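Local structure of Rubredoxin\:oxygen oxidoreductase (Desulfovibrio gigas, 1E5D) at residues T46-V51 and S153-E158; E267-V272 and E383-M388; V307-P312 and K353-W358. The protein catalyses the four-electron reduction of dioxygen to two molecules of water, using a diiron centre and flavin mononucleotide. All coordinates share one frame; numbering follows the deposited sequence.

Interaction 1: residues T46-V51 and S153-E158; sequences TLFDTV and SWFADE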
loop_
_atom_site.group_PDB
_atom_site.type_symbol
_atom_site.label_atom_id
_atom_site.label_comp_id
_atom_site.label_asym_id
_atom_site.label_seq_id
_atom_site.Cartn_x
_atom_site.Cartn_y
_atom_site.Cartn_z
ATOM N N THR A 46 18.188 -40.279 1.592
ATOM C CA THR A 46 17.799 -39.028 2.224
ATOM C C THR A 46 17.131 -38.023 1.297
ATOM O O THR A 46 17.503 -37.815 0.146
ATOM C CB THR A 46 19.033 -38.340 2.853
ATOM O OG1 THR A 46 19.623 -39.227 3.802
ATOM C CG2 THR A 46 18.600 -37.095 3.602
ATOM N N LEU A 47 16.115 -37.390 1.865
ATOM C CA LEU A 47 15.359 -36.308 1.259
ATOM C C LEU A 47 15.726 -34.986 1.918
ATOM O O LEU A 47 15.577 -34.819 3.137
ATOM C CB LEU A 47 13.876 -36.595 1.420
ATOM C CG LEU A 47 12.908 -36.048 0.379
ATOM C CD1 LEU A 47 11.877 -35.186 1.078
ATOM C CD2 LEU A 47 13.632 -35.269 -0.701
ATOM N N PHE A 48 16.224 -34.013 1.150
ATOM C CA PHE A 48 16.516 -32.691 1.688
ATOM C C PHE A 48 15.394 -31.738 1.269
ATOM O O PHE A 48 14.998 -31.839 0.106
ATOM C CB PHE A 48 17.849 -32.139 1.202
ATOM C CG PHE A 48 19.059 -32.965 1.597
ATOM C CD1 PHE A 48 19.329 -34.166 0.959
ATOM C CD2 PHE A 48 19.905 -32.527 2.602
ATOM C CE1 PHE A 48 20.433 -34.914 1.332
ATOM C CE2 PHE A 48 21.010 -33.275 2.974
ATOM C CZ PHE A 48 21.277 -34.479 2.339
ATOM N N ASP A 49 14.952 -30.896 2.186
ATOM C CA ASP A 49 13.859 -29.955 1.979
ATOM C C ASP A 49 12.544 -30.723 1.794
ATOM O O ASP A 49 12.524 -31.949 1.881
ATOM C CB ASP A 49 14.093 -29.064 0.765
ATOM C CG ASP A 49 15.486 -28.478 0.664
ATOM O OD1 ASP A 49 16.122 -28.342 1.734
ATOM O OD2 ASP A 49 15.942 -28.141 -0.456
ATOM N N THR A 50 11.486 -29.996 1.516
ATOM C CA THR A 50 10.105 -30.513 1.290
ATOM C C THR A 50 9.458 -29.588 0.289
ATOM O O THR A 50 10.231 -28.885 -0.402
ATOM C CB THR A 50 9.489 -30.682 2.677
ATOM O OG1 THR A 50 9.281 -32.104 2.844
ATOM C CG2 THR A 50 8.147 -30.048 2.950
ATOM N N VAL A 51 8.171 -29.449 0.041
ATOM C CA VAL A 51 7.635 -28.361 -0.775
ATOM C C VAL A 51 6.439 -27.707 -0.098
ATOM O O VAL A 51 6.022 -28.091 0.996
ATOM C CB VAL A 51 7.225 -28.870 -2.167
ATOM C CG1 VAL A 51 8.454 -29.363 -2.914
ATOM C CG2 VAL A 51 6.194 -29.976 -2.042
ATOM N N SER A 153 23.529 -27.699 3.579
ATOM C CA SER A 153 24.117 -29.034 3.597
ATOM C C SER A 153 25.196 -29.177 2.533
ATOM O O SER A 153 25.004 -28.815 1.381
ATOM C CB SER A 153 23.065 -30.122 3.387
ATOM O OG SER A 153 22.338 -30.329 4.583
ATOM N N TRP A 154 26.319 -29.716 2.975
ATOM C CA TRP A 154 27.492 -29.832 2.127
ATOM C C TRP A 154 27.905 -31.285 1.918
ATOM O O TRP A 154 28.098 -32.034 2.875
ATOM C CB TRP A 154 28.645 -29.067 2.770
ATOM C CG TRP A 154 29.928 -29.055 2.005
ATOM C CD1 TRP A 154 31.172 -29.372 2.478
ATOM C CD2 TRP A 154 30.098 -28.705 0.624
ATOM N NE1 TRP A 154 32.102 -29.243 1.477
ATOM C CE2 TRP A 154 31.470 -28.834 0.330
ATOM C CE3 TRP A 154 29.223 -28.296 -0.388
ATOM C CZ2 TRP A 154 31.982 -28.564 -0.939
ATOM C CZ3 TRP A 154 29.736 -28.030 -1.647
ATOM C CH2 TRP A 154 31.106 -28.166 -1.914
ATOM N N PHE A 155 28.028 -31.631 0.651
ATOM C CA PHE A 155 28.664 -32.852 0.179
ATOM C C PHE A 155 30.059 -32.473 -0.329
ATOM O O PHE A 155 30.222 -32.056 -1.475
ATOM C CB PHE A 155 27.830 -33.536 -0.901
ATOM C CG PHE A 155 26.628 -34.272 -0.320
ATOM C CD1 PHE A 155 26.737 -35.572 0.141
ATOM C CD2 PHE A 155 25.396 -33.644 -0.238
ATOM C CE1 PHE A 155 25.660 -36.242 0.683
ATOM C CE2 PHE A 155 24.308 -34.308 0.299
ATOM C CZ PHE A 155 24.441 -35.603 0.765
ATOM N N ALA A 156 31.025 -32.600 0.570
ATOM C CA ALA A 156 32.403 -32.203 0.297
ATOM C C ALA A 156 32.981 -32.994 -0.865
ATOM O O ALA A 156 33.622 -32.457 -1.769
ATOM C CB ALA A 156 33.263 -32.375 1.540
ATOM N N ASP A 157 32.760 -34.308 -0.874
ATOM C CA ASP A 157 33.316 -35.061 -2.003
ATOM C C ASP A 157 32.600 -34.724 -3.300
ATOM O O ASP A 157 33.253 -34.401 -4.293
ATOM C CB ASP A 157 33.276 -36.557 -1.680
ATOM C CG ASP A 157 34.305 -36.878 -0.603
ATOM O OD1 ASP A 157 35.511 -36.663 -0.854
ATOM O OD2 ASP A 157 33.889 -37.330 0.486
ATOM N N GLU A 158 31.272 -34.775 -3.325
ATOM C CA GLU A 158 30.543 -34.447 -4.543
ATOM C C GLU A 158 30.548 -32.951 -4.841
ATOM O O GLU A 158 30.182 -32.556 -5.950
ATOM C CB GLU A 158 29.096 -34.937 -4.448
ATOM C CG GLU A 158 28.975 -36.421 -4.772
ATOM C CD GLU A 158 29.048 -37.278 -3.521
ATOM O OE1 GLU A 158 29.279 -36.725 -2.424
ATOM O OE2 GLU A 158 28.870 -38.508 -3.656
#
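The two mixed sheets of a metallo-beta-lactamase-type sandwich face each other here, strand 46-48 presenting Phe48 and strand 151-155 presenting Ser153 and Phe155. All three are buried, and the backbones stay well apart, with the CA atoms of Phe48 and Ser153 8.6 Å from each other, so the side chains alone bridge the layers. The two phenylalanines advance from opposite directions. CZ of Phe48 meets the outer rim of Phe155 almost evenly, 3.7 Å from its CE2 and from its CZ. The planes are turned by 72° and the centroids lie 5.8 Å apart, an oblique pairing. The Phe48 ring owes its reach to a chi1 of -61°, which sets CG opposite the carbonyl carbon. On another part of its rim, Ser153 OG lies near the ring plane, 3.6 Å from Phe48 CE2. That hydroxyl finds its polar partner elsewhere, in a hydrogen bond with Gln78 OE1, so a buried polar atom is satisfied while its neighbour CB packs against carbon. Phe10 meets the Phe155 ring edge-to-face, and Ile162 touches both phenylalanines. Aromatic and aliphatic side chains thus fill the interior between the sheets, as in the alpha-beta/beta-alpha sandwich of this fold.

Interaction 2: residues E267-V272 and E383-M388; sequences EKMARV and EQLKTM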
loop_
_atom_site.group_PDB
_atom_site.type_symbol
_atom_site.label_atom_id
_atom_site.label_comp_id
_atom_site.label_asym_id
_atom_site.label_seq_id
_atom_site.Cartn_x
_atom_site.Cartn_y
_atom_site.Cartn_z
ATOM N N GLU A 267 4.073 14.840 -9.418
ATOM C CA GLU A 267 4.585 14.078 -10.557
ATOM C C GLU A 267 5.510 14.915 -11.439
ATOM O O GLU A 267 6.584 14.459 -11.843
ATOM C CB GLU A 267 3.439 13.502 -11.391
ATOM C CG GLU A 267 3.935 12.472 -12.394
ATOM C CD GLU A 267 2.984 12.253 -13.552
ATOM O OE1 GLU A 267 1.762 12.386 -13.345
ATOM O OE2 GLU A 267 3.476 11.936 -14.657
ATOM N N LYS A 268 5.108 16.143 -11.732
ATOM C CA LYS A 268 5.889 17.100 -12.506
ATOM C C LYS A 268 7.255 17.366 -11.878
ATOM O O LYS A 268 8.291 17.353 -12.540
ATOM C CB LYS A 268 5.114 18.415 -12.654
ATOM C CG LYS A 268 3.926 18.281 -13.592
ATOM C CD LYS A 268 3.074 19.534 -13.621
ATOM C CE LYS A 268 1.628 19.212 -13.969
ATOM N NZ LYS A 268 0.966 20.357 -14.658
ATOM N N MET A 269 7.248 17.607 -10.570
ATOM C CA MET A 269 8.498 17.714 -9.829
ATOM C C MET A 269 9.338 16.468 -10.085
ATOM O O MET A 269 10.519 16.553 -10.413
ATOM C CB MET A 269 8.182 17.922 -8.346
ATOM C CG MET A 269 7.305 19.148 -8.098
ATOM S SD MET A 269 6.787 19.302 -6.378
ATOM C CE MET A 269 8.344 19.665 -5.581
ATOM N N ALA A 270 8.734 15.280 -9.966
ATOM C CA ALA A 270 9.473 14.047 -10.211
ATOM C C ALA A 270 10.035 13.998 -11.624
ATOM O O ALA A 270 11.195 13.637 -11.841
ATOM C CB ALA A 270 8.588 12.834 -9.977
ATOM N N ARG A 271 9.210 14.363 -12.606
ATOM C CA ARG A 271 9.700 14.326 -13.988
ATOM C C ARG A 271 10.871 15.282 -14.156
ATOM O O ARG A 271 11.864 14.992 -14.819
ATOM C CB ARG A 271 8.585 14.670 -14.972
ATOM C CG ARG A 271 7.462 13.638 -15.018
ATOM C CD ARG A 271 6.332 14.144 -15.907
ATOM N NE ARG A 271 6.720 14.067 -17.314
ATOM C CZ ARG A 271 6.951 12.909 -17.927
ATOM N NH1 ARG A 271 6.836 11.761 -17.272
ATOM N NH2 ARG A 271 7.300 12.910 -19.203
ATOM N N VAL A 272 10.775 16.457 -13.529
ATOM C CA VAL A 272 11.888 17.391 -13.646
ATOM C C VAL A 272 13.148 16.797 -13.026
ATOM O O VAL A 272 14.219 16.833 -13.631
ATOM C CB VAL A 272 11.589 18.746 -12.988
ATOM C CG1 VAL A 272 12.894 19.459 -12.666
ATOM C CG2 VAL A 272 10.708 19.596 -13.893
ATOM N N GLU A 383 13.741 25.370 -10.811
ATOM C CA GLU A 383 15.126 25.742 -10.560
ATOM C C GLU A 383 15.593 25.092 -9.266
ATOM O O GLU A 383 16.681 24.526 -9.180
ATOM C CB GLU A 383 15.297 27.258 -10.470
ATOM C CG GLU A 383 15.476 27.938 -11.824
ATOM C CD GLU A 383 16.258 27.058 -12.783
ATOM O OE1 GLU A 383 17.455 26.820 -12.514
ATOM O OE2 GLU A 383 15.665 26.608 -13.787
ATOM N N GLN A 384 14.729 25.180 -8.250
ATOM C CA GLN A 384 15.087 24.547 -6.978
ATOM C C GLN A 384 15.376 23.062 -7.155
ATOM O O GLN A 384 16.343 22.514 -6.618
ATOM C CB GLN A 384 13.954 24.741 -5.982
ATOM C CG GLN A 384 13.932 26.103 -5.311
ATOM C CD GLN A 384 13.417 25.958 -3.885
ATOM O OE1 GLN A 384 12.233 25.703 -3.659
ATOM N NE2 GLN A 384 14.329 26.111 -2.931
ATOM N N LEU A 385 14.526 22.378 -7.925
ATOM C CA LEU A 385 14.716 20.931 -8.030
ATOM C C LEU A 385 16.006 20.584 -8.753
ATOM O O LEU A 385 16.741 19.714 -8.268
ATOM C CB LEU A 385 13.476 20.320 -8.696
ATOM C CG LEU A 385 12.247 20.339 -7.772
ATOM C CD1 LEU A 385 10.959 20.425 -8.564
ATOM C CD2 LEU A 385 12.266 19.111 -6.873
ATOM N N LYS A 386 16.289 21.245 -9.871
ATOM C CA LYS A 386 17.529 21.016 -10.615
ATOM C C LYS A 386 18.740 21.202 -9.706
ATOM O O LYS A 386 19.729 20.471 -9.709
ATOM C CB LYS A 386 17.610 21.953 -11.812
ATOM C CG LYS A 386 19.019 22.275 -12.270
ATOM C CD LYS A 386 19.138 23.718 -12.743
ATOM C CE LYS A 386 20.586 24.114 -12.989
ATOM N NZ LYS A 386 21.114 25.000 -11.912
ATOM N N THR A 387 18.634 22.239 -8.880
ATOM C CA THR A 387 19.632 22.491 -7.856
ATOM C C THR A 387 19.699 21.305 -6.903
ATOM O O THR A 387 20.780 20.803 -6.590
ATOM C CB THR A 387 19.303 23.768 -7.059
ATOM O OG1 THR A 387 19.525 24.916 -7.888
ATOM C CG2 THR A 387 20.212 23.917 -5.852
ATOM N N MET A 388 18.532 20.851 -6.449
ATOM C CA MET A 388 18.485 19.689 -5.560
ATOM C C MET A 388 19.154 18.478 -6.203
ATOM O O MET A 388 20.008 17.835 -5.592
ATOM C CB MET A 388 17.039 19.364 -5.188
ATOM C CG MET A 388 16.904 18.448 -3.987
ATOM S SD MET A 388 15.270 17.682 -3.864
ATOM C CE MET A 388 15.391 16.953 -2.227
#
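Two helices of the flavodoxin-like domain, 265-279 and 379-400, pack together on one side of its parallel five-stranded sheet, and Leu385 of helix 379-400 carries the contact. The contact across the helices is wholly apolar. Leu385 points toward helix 265-279 and meets two residues one turn apart, Met269 and Val272, crossing each side chain at about a right angle. Its CD1 lies against the base of the methionine, 3.7 Å from Met269 CB and 3.9 Å from Met269 CG. The methionine then bends at its last torsion (chi3 68°), which brings its CE back to 4.0 Å from Leu385 CD1 and sets the terminal methyl near both branches of the leucine. Val272 meets the leucine nearer its backbone, its CG1 4.1 Å from Leu385 CB. Beneath the pair lies the sheet: Met269 rests on Val373 and Phe342, Leu385 on Val371. Each helix keeps its own backbone bonds, such as Val272 N to Lys268 O, which hold the turns regular. On helix 379-400, Glu383 O accepts from both Thr387 N and Thr387 OG1, which arrive from opposite faces of the carbonyl plane; the hydroxyl bond is 3.1 Å long, with OG1 lying 37° out of that plane.

Interaction 3: residues V307-P312 and K353-W358; sequences VIVGSP and KVLAEW. With FMN (flavin mononucleotide), chain C.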
loop_
_atom_site.group_PDB
_atom_site.type_symbol
_atom_site.label_atom_id
_atom_site.label_comp_id
_atom_site.label_asym_id
_atom_site.label_seq_id
_atom_site.Cartn_x
_atom_site.Cartn_y
_atom_site.Cartn_z
ATOM N N VAL A 307 18.249 7.448 -3.433
ATOM C CA VAL A 307 16.815 7.166 -3.426
ATOM C C VAL A 307 16.073 8.469 -3.184
ATOM O O VAL A 307 16.230 9.052 -2.110
ATOM C CB VAL A 307 16.483 6.128 -2.345
ATOM C CG1 VAL A 307 14.995 5.927 -2.170
ATOM C CG2 VAL A 307 17.160 4.806 -2.690
ATOM N N ILE A 308 15.306 8.936 -4.158
ATOM C CA ILE A 308 14.523 10.159 -4.011
ATOM C C ILE A 308 13.031 9.828 -3.908
ATOM O O ILE A 308 12.513 9.073 -4.728
ATOM C CB ILE A 308 14.731 11.125 -5.185
ATOM C CG1 ILE A 308 16.163 11.154 -5.720
ATOM C CG2 ILE A 308 14.250 12.524 -4.812
ATOM C CD1 ILE A 308 17.162 11.691 -4.721
ATOM N N VAL A 309 12.354 10.383 -2.915
ATOM C CA VAL A 309 10.964 10.099 -2.627
ATOM C C VAL A 309 10.113 11.357 -2.675
ATOM O O VAL A 309 10.449 12.420 -2.155
ATOM C CB VAL A 309 10.744 9.478 -1.233
ATOM C CG1 VAL A 309 9.354 8.859 -1.194
ATOM C CG2 VAL A 309 11.803 8.449 -0.902
ATOM N N GLY A 310 8.963 11.228 -3.328
ATOM C CA GLY A 310 8.090 12.391 -3.447
ATOM C C GLY A 310 6.685 12.020 -3.015
ATOM O O GLY A 310 6.187 10.952 -3.369
ATOM N N SER A 311 6.056 12.905 -2.257
ATOM C CA SER A 311 4.642 12.760 -1.954
ATOM C C SER A 311 4.032 14.127 -1.662
ATOM O O SER A 311 4.637 14.990 -1.033
ATOM C CB SER A 311 4.400 11.829 -0.771
ATOM O OG SER A 311 3.038 11.884 -0.384
ATOM N N PRO A 312 2.810 14.316 -2.128
ATOM C CA PRO A 312 2.086 15.525 -1.731
ATOM C C PRO A 312 1.653 15.370 -0.285
ATOM O O PRO A 312 1.672 14.274 0.269
ATOM C CB PRO A 312 0.876 15.513 -2.663
ATOM C CG PRO A 312 0.654 14.066 -2.962
ATOM C CD PRO A 312 2.035 13.455 -3.024
ATOM N N LYS A 353 8.739 17.039 5.336
ATOM C CA LYS A 353 9.228 16.864 6.699
ATOM C C LYS A 353 9.264 15.380 7.045
ATOM O O LYS A 353 10.265 14.809 7.482
ATOM C CB LYS A 353 8.321 17.618 7.664
ATOM C CG LYS A 353 9.042 18.337 8.786
ATOM C CD LYS A 353 8.885 19.850 8.635
ATOM C CE LYS A 353 8.909 20.566 9.978
ATOM N NZ LYS A 353 7.948 21.699 10.056
ATOM N N VAL A 354 8.114 14.737 6.810
ATOM C CA VAL A 354 7.957 13.322 7.091
ATOM C C VAL A 354 8.865 12.447 6.236
ATOM O O VAL A 354 9.500 11.517 6.741
ATOM C CB VAL A 354 6.499 12.872 6.877
ATOM C CG1 VAL A 354 6.426 11.357 6.862
ATOM C CG2 VAL A 354 5.607 13.446 7.968
ATOM N N LEU A 355 8.932 12.735 4.938
ATOM C CA LEU A 355 9.803 11.916 4.090
ATOM C C LEU A 355 11.233 11.979 4.595
ATOM O O LEU A 355 11.917 10.962 4.693
ATOM C CB LEU A 355 9.690 12.374 2.634
ATOM C CG LEU A 355 8.304 12.086 2.028
ATOM C CD1 LEU A 355 8.153 12.733 0.665
ATOM C CD2 LEU A 355 8.088 10.586 1.962
ATOM N N ALA A 356 11.664 13.183 4.953
ATOM C CA ALA A 356 13.000 13.401 5.494
ATOM C C ALA A 356 13.226 12.549 6.734
ATOM O O ALA A 356 14.262 11.900 6.843
ATOM C CB ALA A 356 13.241 14.866 5.813
ATOM N N GLU A 357 12.268 12.527 7.653
ATOM C CA GLU A 357 12.437 11.711 8.859
ATOM C C GLU A 357 12.611 10.237 8.506
ATOM O O GLU A 357 13.348 9.505 9.169
ATOM C CB GLU A 357 11.241 11.881 9.792
ATOM C CG GLU A 357 11.494 11.536 11.246
ATOM C CD GLU A 357 10.878 12.538 12.206
ATOM O OE1 GLU A 357 9.838 13.143 11.863
ATOM O OE2 GLU A 357 11.436 12.721 13.310
ATOM N N TRP A 358 11.916 9.811 7.454
ATOM C CA TRP A 358 11.993 8.424 7.015
ATOM C C TRP A 358 13.392 8.124 6.471
ATOM O O TRP A 358 14.031 7.151 6.851
ATOM C CB TRP A 358 10.975 8.124 5.925
ATOM C CG TRP A 358 9.597 7.722 6.305
ATOM C CD1 TRP A 358 8.501 8.539 6.401
ATOM C CD2 TRP A 358 9.144 6.402 6.635
ATOM N NE1 TRP A 358 7.397 7.806 6.773
ATOM C CE2 TRP A 358 7.766 6.494 6.925
ATOM C CE3 TRP A 358 9.766 5.151 6.718
ATOM C CZ2 TRP A 358 7.010 5.377 7.289
ATOM C CZ3 TRP A 358 9.017 4.049 7.080
ATOM C CH2 TRP A 358 7.647 4.168 7.364
HETATM N N1 FMN C . -2.365 19.847 1.787
HETATM C C2 FMN C . -1.925 20.143 3.002
HETATM O O2 FMN C . -1.223 21.093 3.223
HETATM N N3 FMN C . -2.250 19.340 4.128
HETATM C C4 FMN C . -3.320 18.466 4.073
HETATM O O4 FMN C . -3.539 17.781 5.054
HETATM C C4A FMN C . -3.844 18.170 2.747
HETATM N N5 FMN C . -4.618 17.080 2.545
HETATM C C5A FMN C . -5.320 17.051 1.363
HETATM C C6 FMN C . -6.241 15.987 1.176
HETATM C C7 FMN C . -6.792 15.732 -0.057
HETATM C C7M FMN C . -7.521 14.437 -0.292
HETATM C C8 FMN C . -6.400 16.535 -1.199
HETATM C C8M FMN C . -7.158 16.416 -2.501
HETATM C C9 FMN C . -5.653 17.702 -0.976
HETATM C C9A FMN C . -4.962 17.831 0.230
HETATM N N10 FMN C . -3.886 18.752 0.418
HETATM C C10 FMN C . -3.387 18.980 1.628
HETATM C "C1'" FMN C . -3.532 19.615 -0.734
HETATM C "C2'" FMN C . -2.549 18.890 -1.687
HETATM O "O2'" FMN C . -1.345 18.572 -1.000
HETATM C "C3'" FMN C . -2.272 19.879 -2.808
HETATM O "O3'" FMN C . -3.403 19.826 -3.673
HETATM C "C4'" FMN C . -1.023 19.484 -3.601
HETATM O "O4'" FMN C . -0.808 20.420 -4.669
HETATM C "C5'" FMN C . -1.254 18.086 -4.133
HETATM O "O5'" FMN C . -0.002 17.649 -4.975
HETATM P P FMN C . -0.128 16.627 -6.099
HETATM O O1P FMN C . 1.278 16.063 -6.313
HETATM O O2P FMN C . -1.121 15.683 -5.849
HETATM O O3P FMN C . -0.537 17.307 -7.324
#
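Leu355 holds CG opposite its carbonyl carbon (chi1 -67°) and extends its chain through a chi2 of 171°, thrusting both methyls at the end of strand 306-310; Val309 answers with CG1 anti to its backbone N (chi1 -164°). The two side chains meet at a slant, Leu355 CD2 lying 3.8 Å from Val309 CG1. The other branch works on the main chain: Leu355 CD1 sits 3.6 Å from Val309 O and equally 3.6 Å from Ser311 N, spanning the peptides around Gly310. The leucine therefore packs on the strand just where it gives way to the loop at the flavin. Ser311 offers its CB to the same methyl at 4.1 Å, while its hydroxyl turns to polar work, donating to Pro312 O across 2.8 Å. That donor lies in the carbonyl plane on a lone pair, and OG also pairs with Leu319 N, so two bonds fix the rotation of this buried group. Pro312, pointing away from the helix, reaches the cofactor instead: its CB is 3.3 Å from O5' of FMN. Ser265 N and Thr266 N also hydrogen-bond the FMN, probably at its phosphate as in flavodoxins. Strand 306-310 is the central strand of the parallel sheet, between 254-259 and 338-345; helix 350-361 lies against it beside helix 320-331, whose Val322 touches Val309 and whose Leu326 touches Leu355.

The three contacts divide between the two domains of the chain, the diiron-binding lactamase-like part and the FMN-binding flavodoxin-like part. Interaction 1 belongs to the former, where the side chain of Phe48 lies about 13 Å from the diiron group and about 10 Å from that of His79, which lines the diiron pocket. Interactions 2 and 3 share the latter, on the other side of the chain's centre; interaction 1 lies 53 Å and 46 Å from them between centres. In sequence, 307-312 and 353-358 both fall between the segments of interaction 2, and the two contacts come within about 5 Å at their nearest atoms without touching. Of the two, interaction 3 touches the FMN, through Pro312; the Met269 side chain of interaction 2 stays about 6 Å from it.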